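Local coordinates for agmatine ureohydrolase (Thermoplasma volcanium GSS1, PDB 3PZL), which probably hydrolyses agmatine to putrescine and urea, as a manganese-dependent hydrolase of the arginase family with two manganese ions per subunit, at residues 45-50 with 157-162; 130-135 with 168-173; 147-152 with 162-167; 174-179 with 195-200; 181-186 with 243-248. All coordinates share one frame; numbering follows the deposited sequence.

Contact 1: 45-50 with 157-162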
# COMPACT_ATOMS: atom_id res chain seq x y z
N ASP B 45 21.00 -7.90 7.03
CA ASP B 45 19.67 -8.45 6.94
C ASP B 45 19.68 -9.92 6.63
O ASP B 45 18.65 -10.58 6.71
CB ASP B 45 18.98 -7.76 5.76
CG ASP B 45 17.55 -7.64 5.96
OD1 ASP B 45 17.06 -8.34 6.89
OD2 ASP B 45 16.90 -6.85 5.19
N ASN B 46 20.86 -10.42 6.23
CA ASN B 46 20.96 -11.66 5.50
C ASN B 46 20.90 -12.89 6.39
O ASN B 46 21.65 -13.86 6.22
CB ASN B 46 22.21 -11.66 4.62
CG ASN B 46 22.03 -12.48 3.38
OD1 ASN B 46 20.97 -12.41 2.74
ND2 ASN B 46 23.04 -13.27 3.03
N THR B 47 20.01 -12.85 7.36
CA THR B 47 19.72 -14.03 8.15
C THR B 47 18.22 -14.04 8.48
O THR B 47 17.72 -14.98 9.12
CB THR B 47 20.65 -14.10 9.42
OG1 THR B 47 21.21 -15.41 9.56
CG2 THR B 47 19.92 -13.75 10.68
N SER B 48 17.51 -13.00 8.03
CA SER B 48 16.12 -12.76 8.42
C SER B 48 15.16 -13.48 7.51
O SER B 48 15.20 -13.31 6.30
CB SER B 48 15.79 -11.26 8.41
OG SER B 48 16.42 -10.58 9.48
N SER B 49 14.28 -14.28 8.08
CA SER B 49 13.48 -15.16 7.25
C SER B 49 12.12 -14.60 6.90
O SER B 49 11.76 -14.55 5.71
CB SER B 49 13.29 -16.51 7.90
OG SER B 49 12.43 -17.27 7.07
N TYR B 50 11.36 -14.19 7.92
CA TYR B 50 9.96 -13.86 7.72
C TYR B 50 9.71 -12.56 6.91
O TYR B 50 9.34 -12.61 5.74
CB TYR B 50 9.19 -13.90 9.03
CG TYR B 50 7.71 -13.76 8.78
CD1 TYR B 50 7.05 -14.69 8.00
CD2 TYR B 50 6.98 -12.70 9.30
CE1 TYR B 50 5.72 -14.58 7.74
CE2 TYR B 50 5.64 -12.59 9.06
CZ TYR B 50 5.02 -13.54 8.25
OH TYR B 50 3.67 -13.50 7.96
N LYS B 157 25.45 -20.22 13.52
CA LYS B 157 25.55 -19.90 14.95
C LYS B 157 25.32 -18.42 15.22
O LYS B 157 24.85 -18.03 16.28
CB LYS B 157 26.90 -20.32 15.52
CG LYS B 157 27.07 -21.84 15.50
CD LYS B 157 28.21 -22.31 16.43
CE LYS B 157 28.62 -23.75 16.06
NZ LYS B 157 29.81 -24.17 16.83
N TYR B 158 25.65 -17.60 14.23
CA TYR B 158 25.39 -16.18 14.29
C TYR B 158 24.08 -15.75 13.59
O TYR B 158 23.85 -14.56 13.39
CB TYR B 158 26.60 -15.39 13.77
CG TYR B 158 27.87 -15.70 14.52
CD1 TYR B 158 27.99 -15.42 15.89
CD2 TYR B 158 28.97 -16.27 13.86
CE1 TYR B 158 29.18 -15.72 16.58
CE2 TYR B 158 30.15 -16.57 14.55
CZ TYR B 158 30.25 -16.29 15.90
OH TYR B 158 31.41 -16.58 16.58
N ASN B 159 23.22 -16.71 13.26
CA ASN B 159 21.83 -16.43 12.88
C ASN B 159 21.10 -15.61 13.95
O ASN B 159 21.26 -15.88 15.14
CB ASN B 159 21.08 -17.74 12.66
CG ASN B 159 19.62 -17.51 12.32
OD1 ASN B 159 19.25 -17.56 11.15
ND2 ASN B 159 18.79 -17.28 13.34
N HIS B 160 20.27 -14.65 13.51
CA HIS B 160 19.63 -13.66 14.40
C HIS B 160 18.62 -14.22 15.41
O HIS B 160 18.02 -13.47 16.19
CB HIS B 160 19.02 -12.50 13.60
CG HIS B 160 17.67 -12.80 13.01
ND1 HIS B 160 17.39 -13.96 12.31
CD2 HIS B 160 16.52 -12.09 13.02
CE1 HIS B 160 16.13 -13.95 11.92
NE2 HIS B 160 15.58 -12.82 12.33
N ALA B 161 18.43 -15.54 15.40
CA ALA B 161 17.61 -16.21 16.38
C ALA B 161 18.48 -16.89 17.46
O ALA B 161 17.99 -17.69 18.26
CB ALA B 161 16.73 -17.23 15.69
N CYS B 162 19.77 -16.57 17.47
CA CYS B 162 20.73 -17.19 18.37
C CYS B 162 21.49 -16.13 19.15
O CYS B 162 22.40 -16.47 19.93
CB CYS B 162 21.74 -18.01 17.58
SG CYS B 162 21.06 -19.25 16.51

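Contact 2: 130-135 with 168-173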
# COMPACT_ATOMS: atom_id res chain seq x y z
N ALA B 130 28.79 -5.95 19.39
CA ALA B 130 28.86 -5.05 20.52
C ALA B 130 29.10 -5.78 21.86
O ALA B 130 29.86 -5.30 22.70
CB ALA B 130 27.62 -4.18 20.56
N VAL B 131 28.51 -6.97 22.03
CA VAL B 131 28.67 -7.73 23.28
C VAL B 131 30.10 -8.25 23.50
O VAL B 131 30.51 -8.44 24.63
CB VAL B 131 27.69 -8.91 23.39
CG1 VAL B 131 27.76 -9.53 24.78
CG2 VAL B 131 26.27 -8.46 23.08
N ARG B 132 30.85 -8.47 22.42
CA ARG B 132 32.24 -8.92 22.52
C ARG B 132 33.09 -7.81 23.12
O ARG B 132 34.14 -8.07 23.68
CB ARG B 132 32.83 -9.28 21.15
CG ARG B 132 32.34 -10.57 20.52
CD ARG B 132 32.87 -10.69 19.09
NE ARG B 132 32.37 -11.86 18.37
CZ ARG B 132 32.66 -12.14 17.10
NH1 ARG B 132 33.46 -11.36 16.39
NH2 ARG B 132 32.13 -13.21 16.55
N ALA B 133 32.63 -6.57 22.99
CA ALA B 133 33.42 -5.43 23.41
C ALA B 133 33.25 -5.05 24.90
O ALA B 133 34.02 -4.25 25.46
CB ALA B 133 33.17 -4.28 22.49
N LEU B 134 32.27 -5.67 25.55
CA LEU B 134 31.89 -5.33 26.93
C LEU B 134 32.92 -5.68 28.01
O LEU B 134 33.44 -6.79 28.06
CB LEU B 134 30.55 -5.98 27.29
CG LEU B 134 29.35 -5.62 26.40
CD1 LEU B 134 28.12 -6.26 26.97
CD2 LEU B 134 29.14 -4.09 26.24
N PRO B 135 33.22 -4.71 28.89
CA PRO B 135 33.96 -4.96 30.14
C PRO B 135 33.21 -5.92 31.09
O PRO B 135 32.02 -6.21 30.90
CB PRO B 135 34.08 -3.56 30.75
CG PRO B 135 33.95 -2.61 29.61
CD PRO B 135 33.01 -3.26 28.64
N LEU B 168 25.38 -15.32 26.08
CA LEU B 168 25.71 -16.14 27.23
C LEU B 168 27.12 -16.75 27.09
O LEU B 168 27.88 -16.77 28.06
CB LEU B 168 24.65 -17.23 27.43
CG LEU B 168 24.67 -18.06 28.72
CD1 LEU B 168 24.77 -17.17 29.93
CD2 LEU B 168 23.43 -18.92 28.82
N ASP B 169 27.45 -17.22 25.89
CA ASP B 169 28.78 -17.77 25.63
C ASP B 169 29.85 -16.76 25.99
O ASP B 169 30.93 -17.13 26.46
CB ASP B 169 28.95 -18.19 24.16
CG ASP B 169 28.22 -19.50 23.80
OD1 ASP B 169 27.66 -20.19 24.69
OD2 ASP B 169 28.20 -19.83 22.60
N LEU B 170 29.54 -15.48 25.78
CA LEU B 170 30.52 -14.41 26.02
C LEU B 170 30.55 -13.91 27.46
O LEU B 170 31.63 -13.62 27.99
CB LEU B 170 30.30 -13.24 25.07
CG LEU B 170 30.79 -13.49 23.64
CD1 LEU B 170 30.05 -12.65 22.61
CD2 LEU B 170 32.29 -13.28 23.56
N LEU B 171 29.39 -13.83 28.10
CA LEU B 171 29.30 -13.19 29.41
C LEU B 171 29.21 -14.16 30.56
O LEU B 171 29.74 -13.90 31.63
CB LEU B 171 28.11 -12.23 29.46
CG LEU B 171 28.23 -11.16 28.38
CD1 LEU B 171 26.93 -10.40 28.23
CD2 LEU B 171 29.44 -10.24 28.62
N GLY B 172 28.53 -15.27 30.34
CA GLY B 172 28.28 -16.22 31.40
C GLY B 172 27.05 -15.85 32.19
O GLY B 172 26.32 -14.94 31.82
N GLU B 173 26.85 -16.55 33.29
CA GLU B 173 25.64 -16.45 34.10
C GLU B 173 25.47 -15.10 34.79
O GLU B 173 26.45 -14.43 35.07
CB GLU B 173 25.62 -17.58 35.14
CG GLU B 173 24.32 -17.67 35.93
CD GLU B 173 24.07 -19.05 36.54
OE1 GLU B 173 25.04 -19.83 36.72
OE2 GLU B 173 22.88 -19.35 36.82

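Contact 3: 147-152 with 162-167. With MN (manganese (II) ion), chain F.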
# COMPACT_ATOMS: atom_id res chain seq x y z
N SER B 147 13.19 -15.27 22.88
CA SER B 147 14.50 -15.59 23.44
C SER B 147 15.39 -16.01 22.29
O SER B 147 15.41 -17.18 21.91
CB SER B 147 14.39 -16.75 24.42
OG SER B 147 13.80 -17.89 23.83
N ASP B 148 16.09 -15.08 21.68
CA ASP B 148 16.94 -15.43 20.55
C ASP B 148 18.07 -16.30 21.12
O ASP B 148 19.24 -15.95 21.05
CB ASP B 148 17.49 -14.18 19.87
CG ASP B 148 16.51 -13.02 19.87
OD1 ASP B 148 15.31 -13.22 19.58
OD2 ASP B 148 16.96 -11.88 20.14
N PHE B 149 17.68 -17.44 21.67
CA PHE B 149 18.54 -18.28 22.47
C PHE B 149 18.42 -19.64 21.86
O PHE B 149 17.58 -20.42 22.27
CB PHE B 149 18.01 -18.32 23.91
CG PHE B 149 18.79 -19.19 24.85
CD1 PHE B 149 19.93 -18.70 25.51
CD2 PHE B 149 18.34 -20.47 25.15
CE1 PHE B 149 20.63 -19.49 26.40
CE2 PHE B 149 19.03 -21.27 26.03
CZ PHE B 149 20.18 -20.78 26.66
N ARG B 150 19.23 -19.90 20.84
CA ARG B 150 19.13 -21.11 20.06
C ARG B 150 20.56 -21.44 19.72
O ARG B 150 21.32 -20.56 19.36
CB ARG B 150 18.33 -20.84 18.79
CG ARG B 150 17.45 -22.00 18.30
CD ARG B 150 16.71 -21.64 17.01
NE ARG B 150 15.52 -22.46 16.76
CZ ARG B 150 14.25 -22.02 16.82
NH1 ARG B 150 13.98 -20.76 17.14
NH2 ARG B 150 13.25 -22.83 16.56
N SER B 151 20.93 -22.71 19.83
CA SER B 151 22.32 -23.06 19.58
C SER B 151 22.74 -22.73 18.13
O SER B 151 23.82 -22.19 17.90
CB SER B 151 22.59 -24.51 19.96
OG SER B 151 23.88 -24.62 20.56
N SER B 152 21.87 -23.04 17.17
CA SER B 152 22.09 -22.66 15.77
C SER B 152 20.79 -22.63 14.95
O SER B 152 19.81 -23.31 15.29
CB SER B 152 23.11 -23.58 15.10
OG SER B 152 23.47 -23.09 13.83
N CYS B 162 19.77 -16.57 17.47
CA CYS B 162 20.73 -17.19 18.37
C CYS B 162 21.49 -16.13 19.15
O CYS B 162 22.40 -16.47 19.93
CB CYS B 162 21.74 -18.01 17.58
SG CYS B 162 21.06 -19.25 16.51
N VAL B 163 21.13 -14.86 18.94
CA VAL B 163 21.86 -13.75 19.57
C VAL B 163 22.04 -13.94 21.09
O VAL B 163 23.15 -13.78 21.61
CB VAL B 163 21.30 -12.35 19.17
CG1 VAL B 163 19.87 -12.30 19.36
CG2 VAL B 163 21.94 -11.24 19.99
N THR B 164 20.98 -14.31 21.80
CA THR B 164 21.07 -14.46 23.25
C THR B 164 22.05 -15.56 23.62
O THR B 164 22.77 -15.44 24.59
CB THR B 164 19.71 -14.74 23.93
OG1 THR B 164 18.79 -13.68 23.62
CG2 THR B 164 19.87 -14.80 25.44
N ARG B 165 22.06 -16.63 22.84
CA ARG B 165 22.90 -17.77 23.12
C ARG B 165 24.35 -17.36 23.02
O ARG B 165 25.14 -17.61 23.92
CB ARG B 165 22.62 -18.88 22.14
CG ARG B 165 23.20 -20.19 22.57
CD ARG B 165 22.19 -21.01 23.33
NE ARG B 165 22.85 -22.13 24.00
CZ ARG B 165 22.25 -23.26 24.36
NH1 ARG B 165 20.95 -23.46 24.11
NH2 ARG B 165 22.95 -24.21 24.97
N ARG B 166 24.68 -16.73 21.91
CA ARG B 166 26.03 -16.22 21.68
C ARG B 166 26.42 -15.19 22.74
O ARG B 166 27.61 -15.00 23.02
CB ARG B 166 26.14 -15.65 20.26
CG ARG B 166 27.16 -16.33 19.33
CD ARG B 166 27.33 -17.83 19.53
NE ARG B 166 26.27 -18.56 18.85
CZ ARG B 166 25.63 -19.61 19.37
NH1 ARG B 166 25.93 -20.05 20.60
NH2 ARG B 166 24.68 -20.20 18.67
N ALA B 167 25.42 -14.54 23.35
CA ALA B 167 25.67 -13.57 24.41
C ALA B 167 26.09 -14.25 25.72
O ALA B 167 27.05 -13.84 26.36
CB ALA B 167 24.47 -12.68 24.62
MN MN F . 16.21 -10.92 18.35

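Contact 4: 174-179 with 195-200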
# COMPACT_ATOMS: atom_id res chain seq x y z
N GLY B 174 24.22 -14.73 35.04
CA GLY B 174 23.88 -13.54 35.81
C GLY B 174 24.18 -12.20 35.15
O GLY B 174 23.99 -11.15 35.74
N ARG B 175 24.63 -12.25 33.91
CA ARG B 175 25.02 -11.04 33.24
C ARG B 175 23.98 -10.48 32.25
O ARG B 175 24.11 -9.35 31.80
CB ARG B 175 26.37 -11.28 32.57
CG ARG B 175 27.54 -11.10 33.53
CD ARG B 175 28.30 -9.82 33.20
NE ARG B 175 29.59 -10.15 32.58
CZ ARG B 175 30.25 -9.41 31.67
NH1 ARG B 175 29.74 -8.27 31.21
NH2 ARG B 175 31.42 -9.84 31.20
N ILE B 176 22.93 -11.25 31.97
CA ILE B 176 22.00 -10.99 30.86
C ILE B 176 20.53 -11.11 31.30
O ILE B 176 20.14 -12.07 31.94
CB ILE B 176 22.24 -11.99 29.67
CG1 ILE B 176 23.67 -11.87 29.11
CG2 ILE B 176 21.21 -11.82 28.54
CD1 ILE B 176 24.14 -13.05 28.30
N THR B 177 19.73 -10.12 30.92
CA THR B 177 18.30 -10.10 31.12
C THR B 177 17.63 -9.79 29.80
O THR B 177 18.12 -8.97 29.03
CB THR B 177 17.95 -8.94 32.02
OG1 THR B 177 18.97 -8.82 33.03
CG2 THR B 177 16.56 -9.09 32.63
N SER B 178 16.48 -10.39 29.53
CA SER B 178 15.73 -10.08 28.31
C SER B 178 14.24 -9.97 28.60
O SER B 178 13.64 -10.90 29.11
CB SER B 178 15.98 -11.14 27.25
OG SER B 178 15.52 -10.72 25.99
N ILE B 179 13.65 -8.81 28.31
CA ILE B 179 12.30 -8.50 28.72
C ILE B 179 11.28 -8.42 27.60
O ILE B 179 11.55 -7.85 26.52
CB ILE B 179 12.26 -7.16 29.47
CG1 ILE B 179 13.17 -7.22 30.69
CG2 ILE B 179 10.83 -6.83 29.91
CD1 ILE B 179 13.07 -5.98 31.56
N ARG B 195 17.96 -21.37 31.96
CA ARG B 195 17.77 -20.69 33.24
C ARG B 195 18.95 -19.79 33.64
O ARG B 195 18.84 -19.00 34.58
CB ARG B 195 17.44 -21.69 34.35
CG ARG B 195 16.57 -21.12 35.47
CD ARG B 195 16.82 -21.85 36.84
NE ARG B 195 16.15 -21.20 37.98
CZ ARG B 195 14.93 -21.50 38.43
NH1 ARG B 195 14.20 -22.44 37.82
NH2 ARG B 195 14.41 -20.86 39.47
N LYS B 196 20.07 -19.88 32.91
CA LYS B 196 21.24 -19.03 33.17
C LYS B 196 21.08 -17.59 32.65
O LYS B 196 21.98 -16.75 32.80
CB LYS B 196 22.53 -19.66 32.64
CG LYS B 196 23.00 -20.87 33.44
CD LYS B 196 24.12 -21.60 32.72
CE LYS B 196 24.49 -22.89 33.45
NZ LYS B 196 25.49 -23.67 32.64
N VAL B 197 19.93 -17.33 32.05
CA VAL B 197 19.57 -15.98 31.62
C VAL B 197 18.26 -15.64 32.27
O VAL B 197 17.39 -16.51 32.46
CB VAL B 197 19.45 -15.83 30.05
CG1 VAL B 197 18.70 -14.57 29.68
CG2 VAL B 197 20.84 -15.87 29.36
N SER B 198 18.11 -14.37 32.59
CA SER B 198 16.86 -13.86 33.13
C SER B 198 15.90 -13.51 31.99
O SER B 198 16.17 -12.62 31.19
CB SER B 198 17.14 -12.65 34.02
OG SER B 198 16.21 -12.56 35.08
N PHE B 199 14.78 -14.24 31.90
CA PHE B 199 13.79 -13.96 30.86
C PHE B 199 12.54 -13.46 31.53
O PHE B 199 11.99 -14.12 32.41
CB PHE B 199 13.47 -15.21 30.03
CG PHE B 199 14.56 -15.63 29.07
CD1 PHE B 199 15.29 -16.79 29.29
CD2 PHE B 199 14.85 -14.87 27.93
CE1 PHE B 199 16.29 -17.18 28.39
CE2 PHE B 199 15.86 -15.25 27.04
CZ PHE B 199 16.57 -16.41 27.27
N ILE B 200 12.07 -12.29 31.12
CA ILE B 200 10.86 -11.76 31.69
C ILE B 200 9.81 -11.64 30.60
O ILE B 200 9.99 -10.92 29.58
CB ILE B 200 11.14 -10.46 32.41
CG1 ILE B 200 12.05 -10.75 33.58
CG2 ILE B 200 9.86 -9.82 32.93
CD1 ILE B 200 12.99 -9.64 33.88

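Contact 5: 181-186 with 243-248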
# COMPACT_ATOMS: atom_id res chain seq x y z
N ILE B 181 9.55 -11.21 26.48
CA ILE B 181 9.51 -12.46 25.73
C ILE B 181 8.16 -13.22 25.86
O ILE B 181 7.54 -13.21 26.90
CB ILE B 181 10.77 -13.38 26.01
CG1 ILE B 181 10.59 -14.15 27.29
CG2 ILE B 181 12.10 -12.60 26.01
CD1 ILE B 181 9.88 -15.42 27.03
N ARG B 182 7.72 -13.81 24.75
CA ARG B 182 6.40 -14.46 24.63
C ARG B 182 6.38 -15.51 23.54
O ARG B 182 5.32 -16.03 23.20
CB ARG B 182 5.29 -13.44 24.36
CG ARG B 182 5.44 -12.59 23.10
CD ARG B 182 4.56 -11.34 23.25
NE ARG B 182 4.72 -10.32 22.20
CZ ARG B 182 5.71 -9.42 22.15
NH1 ARG B 182 6.64 -9.41 23.10
NH2 ARG B 182 5.78 -8.53 21.15
N SER B 183 7.55 -15.81 23.00
CA SER B 183 7.71 -16.78 21.92
C SER B 183 9.04 -17.53 22.10
O SER B 183 10.12 -16.95 21.92
CB SER B 183 7.65 -16.07 20.54
OG SER B 183 8.09 -16.89 19.45
N VAL B 184 8.94 -18.81 22.46
CA VAL B 184 10.12 -19.62 22.78
C VAL B 184 10.00 -20.98 22.17
O VAL B 184 8.96 -21.60 22.23
CB VAL B 184 10.30 -19.79 24.32
CG1 VAL B 184 11.60 -20.60 24.65
CG2 VAL B 184 10.29 -18.43 25.03
N SER B 185 11.08 -21.45 21.56
CA SER B 185 11.14 -22.80 21.01
C SER B 185 11.55 -23.79 22.10
O SER B 185 12.56 -23.60 22.80
CB SER B 185 12.12 -22.82 19.84
OG SER B 185 13.08 -23.87 19.95
N ARG B 186 10.78 -24.86 22.25
CA ARG B 186 11.04 -25.91 23.26
C ARG B 186 12.50 -26.38 23.40
O ARG B 186 12.96 -26.69 24.51
CB ARG B 186 10.16 -27.11 22.98
CG ARG B 186 10.27 -27.57 21.55
CD ARG B 186 10.94 -28.94 21.46
NE ARG B 186 10.18 -29.93 22.24
CZ ARG B 186 10.52 -31.21 22.34
NH1 ARG B 186 9.77 -32.03 23.08
NH2 ARG B 186 11.60 -31.66 21.72
N THR B 243 9.35 -9.83 12.79
CA THR B 243 8.59 -10.99 13.27
C THR B 243 7.58 -10.58 14.37
O THR B 243 7.90 -10.64 15.58
CB THR B 243 9.54 -12.12 13.81
OG1 THR B 243 9.99 -11.78 15.13
CG2 THR B 243 10.76 -12.35 12.89
N PRO B 244 6.37 -10.21 13.98
CA PRO B 244 5.43 -9.65 14.92
C PRO B 244 4.96 -10.71 15.88
O PRO B 244 4.82 -11.87 15.48
CB PRO B 244 4.25 -9.20 14.04
CG PRO B 244 4.62 -9.52 12.65
CD PRO B 244 5.74 -10.47 12.67
N GLU B 245 4.72 -10.32 17.13
CA GLU B 245 4.16 -11.21 18.16
C GLU B 245 3.14 -10.45 19.01
O GLU B 245 3.51 -9.55 19.77
CB GLU B 245 5.27 -11.78 19.03
CG GLU B 245 6.07 -12.87 18.37
CD GLU B 245 5.39 -14.22 18.42
OE1 GLU B 245 4.50 -14.40 19.30
OE2 GLU B 245 5.76 -15.11 17.61
N PRO B 246 1.85 -10.81 18.89
CA PRO B 246 0.81 -10.09 19.65
C PRO B 246 1.04 -10.24 21.15
O PRO B 246 1.86 -11.10 21.57
CB PRO B 246 -0.49 -10.77 19.23
CG PRO B 246 -0.16 -11.46 17.93
CD PRO B 246 1.28 -11.87 18.03
N PHE B 247 0.32 -9.40 21.92
CA PHE B 247 0.40 -9.39 23.41
C PHE B 247 1.79 -8.93 23.90
O PHE B 247 2.39 -9.58 24.77
CB PHE B 247 0.10 -10.77 24.03
CG PHE B 247 -0.96 -11.59 23.31
CD1 PHE B 247 -2.23 -11.07 23.08
CD2 PHE B 247 -0.69 -12.91 22.92
CE1 PHE B 247 -3.19 -11.83 22.44
CE2 PHE B 247 -1.65 -13.68 22.29
CZ PHE B 247 -2.91 -13.15 22.04
N GLY B 248 2.30 -7.84 23.33
CA GLY B 248 3.65 -7.38 23.63
C GLY B 248 3.65 -6.25 24.64
O GLY B 248 2.62 -5.98 25.27

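Contact 1: 45-50 with 157-162
Thr47 points its side chain into the angle between Asn159 and His160, and its two branches divide the work. The methyl CG2 runs alongside the histidine, 3.3 Å from His160 CB and 3.4 Å from His160 CG, the two side chains sliding past each other in opposite directions. The hydroxyl turns to the other neighbour, with Thr47 OG1 3.5 Å from Asn159 CA. A branched, half-polar threonine suits this spot because its methyl can pack along the histidine while its hydroxyl turns to the asparagine. Asn159 holds CG anti to its backbone N (chi1 178°), which turns the side chain toward Thr47. His160 instead lifts its ring between its own backbone N and carbonyl carbon (chi1 81°), swinging it out over Ser48. There Ser48 OG sits over one face, 3.7 Å above the ring plane and offset toward the rim, while its hydrogen bond goes to Glu123. Both residues are presented by the type I beta turn from Asn159 to Cys162, closed by Cys162 N to Asn159 O at 2.9 Å. An alanine at His160 would remove the ring, and is likely to leave the Thr47 methyl and Ser48 without their main neighbour across the contact. With His124 about 5 Å away between side chains and a manganese ion about as near, the two loops lie beside the binuclear manganese site of the arginase family.

Contact 2: 130-135 with 168-173
The guanidinium of Arg132 turns neither a face nor an edge to Leu170; it is carried past the leucine on an extended chain to a salt bridge with Asp101, and the aliphatic part of the arginine does the touching. This is helix-against-helix packing in the alpha/beta fold of the arginase family, joining the C-terminal ends of helices 126-132 and 163-171 through apolar side chains. Arg132 CG lies 3.7 Å from Leu170 CD1, and Leu170 CD2 follows at 4.1 Å, so one leucine fork straddles the start of the arginine chain. Long and amphipathic, an arginine can serve here as hydrocarbon at its base and as a charge at its tip. Deeper in, Val131 and Leu171 cross at about a right angle, and Leu134 CD1 adds a looser touch on Leu171 CD1 at 4.5 Å. Leu134 also rests on Tyr225 of strand 223-229, which places this inner side toward the sheet. With chi1 at -171°, Val131 CG1 lies opposite the main-chain N, and this methyl meets Leu171 CD1 at 3.7 Å.

Contact 3: 147-152 with 162-167
Asp148 and Val163 lie side by side, pointing the same way, and the aspartate carries the first shell: its OD2 binds a manganese ion at 2.2 Å, a site completed by His124, Asp144 and Asp229. Val163 CG1 flanks this carboxylate as an apolar wall. Behind it, the backbone carbonyl of the same aspartate faces the first turn of helix 163-171. Asp148 O accepts a bond from Thr164 N at 2.5 Å, the donor tilted 31° from the carbonyl plane, and a weak one from Arg165 N at 3.4 Å. Amides of a helix's first turn lack partners inside the helix, so the metal ligand is anchored to the helix start through its own main chain.

Farther out, Arg165 stacks on Phe149. Its guanidinium lies nearly flat on the ring, centres 4.5 Å apart and planes at 21°, an off-centre cation-pi contact, while Arg165 CD sits over the ring face, 3.8 Å from the centroid. A bend at chi2 (94°) folds the arginine chain over the phenylalanine, and Asp191 holds its far end by a salt bridge. Ser151 OG lies over the opposite guanidinium face. Thr164 CG2 sits at the ring's edge, 3.9 Å from Phe149 CD1. Arg150 reaches away to a salt bridge with Glu69 of the third subunit. Asp148 closes the Asp-x-His-x-Asp motif that begins at Asp144, and the contact fixes it to the following helix, as part of the binuclear manganese centre characteristic of the arginase family.

Contact 4: 174-179 with 195-200
A beta-alpha-beta unit of the large parallel sheet brings together strand 176-180 and the outermost strand 198-201, linked through helix 186-189. Their axes approach to 4.8 Å and differ by only 11° in direction. Three backbone bonds alternate from one strand to the other: Ser198 N to Ile176 O at 3.1 Å, Ser178 N to Ser198 O at 2.8 Å, and Ile200 N to Ser178 O at 2.9 Å, the last almost straight at 174°. Thr177, Ser198, Ile179 and Ile200 share one face, where the two isoleucines lie side by side and Ile200 CD1 also meets Thr177 CG2 at 3.8 Å. On the other face Ser178 CB touches Phe199 CD2 at 4.0 Å; a small serine leaves room for both this ring and Asp144. Just before the second strand, a chi1 of 164° turns Val197 CG1 toward Ile176 CG2, 3.9 Å away, and over the rim of one Phe199 face. A serine in place of Val197 would probably open a gap between Ile176 and the phenylalanine ring. Helix 163-171 packs on Ile176 through Ala167 and Leu171 and on Val197 through Leu168, helix 202-220 lies against Ile179 and Ile200, and strand 138-143 continues the sheet beyond strand 176-180.

Contact 5: 181-186 with 243-248
Arg182 sets CG between its backbone N and carbonyl carbon (chi1 58°), then runs extended to NE, which carries the guanidinium straight at the main chain of Glu245 to Gly248. Glu245 bends at chi2 (-82°), curling its carboxylate back toward Ser183 and away from the arginine head. Two loops at the C-terminal end of the sheet of this arginase-family alpha/beta fold are joined here, those following strands 176-180 and 223-229.

The arginine reads backbone oxygens and not the acid. Its NE and NH2 grip a single atom side-on, Glu245 O, each at 2.8 Å and with that oxygen in the guanidinium plane. NH2 lies in the carbonyl plane, on a lone pair, whereas NE stands above that plane, 60° out of it. NE has a second, weak bond to Pro246 O at 3.0 Å. Several planar N-H donors on one long arm make arginine well suited to tie down such a turning, buried chain. NH1 bonds Gly180 O, and NH2 makes a weak bond to the backbone of Asp231, a manganese ligand, so the group is held against rotation from more than one side. Glu245 OE1 stays 5.0 Å from Arg182 NE. Ser183 OG gives a weak bond to Glu245 OE2 at 3.5 Å, and its small side chain also packs on the metal ligand His146. Gly248 suits its place because a CB there would run into Arg182 NH2; its CA lies over the guanidinium centre, 3.2 Å above the plane.

Overall arrangement
From the N terminus, the loop after strand 37-42 enters first, and contact 1 closes a long loop by bringing it to residues 157-162. Contact 2 opens within that span, at the end of helix 126-132, and closes after it, so the two cross. Contact 3, a short loop within contact 2, also crosses contact 1 and shares Cys162 with it. Contact 4 follows in series, pairing the two strands at one edge of the sheet. Contact 5 opens between its segments and closes at 243-248, crossing it. Contacts 1 and 5 join loops near the manganese site, contact 3 joins such a loop to helix 163-171, contact 2 ties that helix to another and contact 4 two strands.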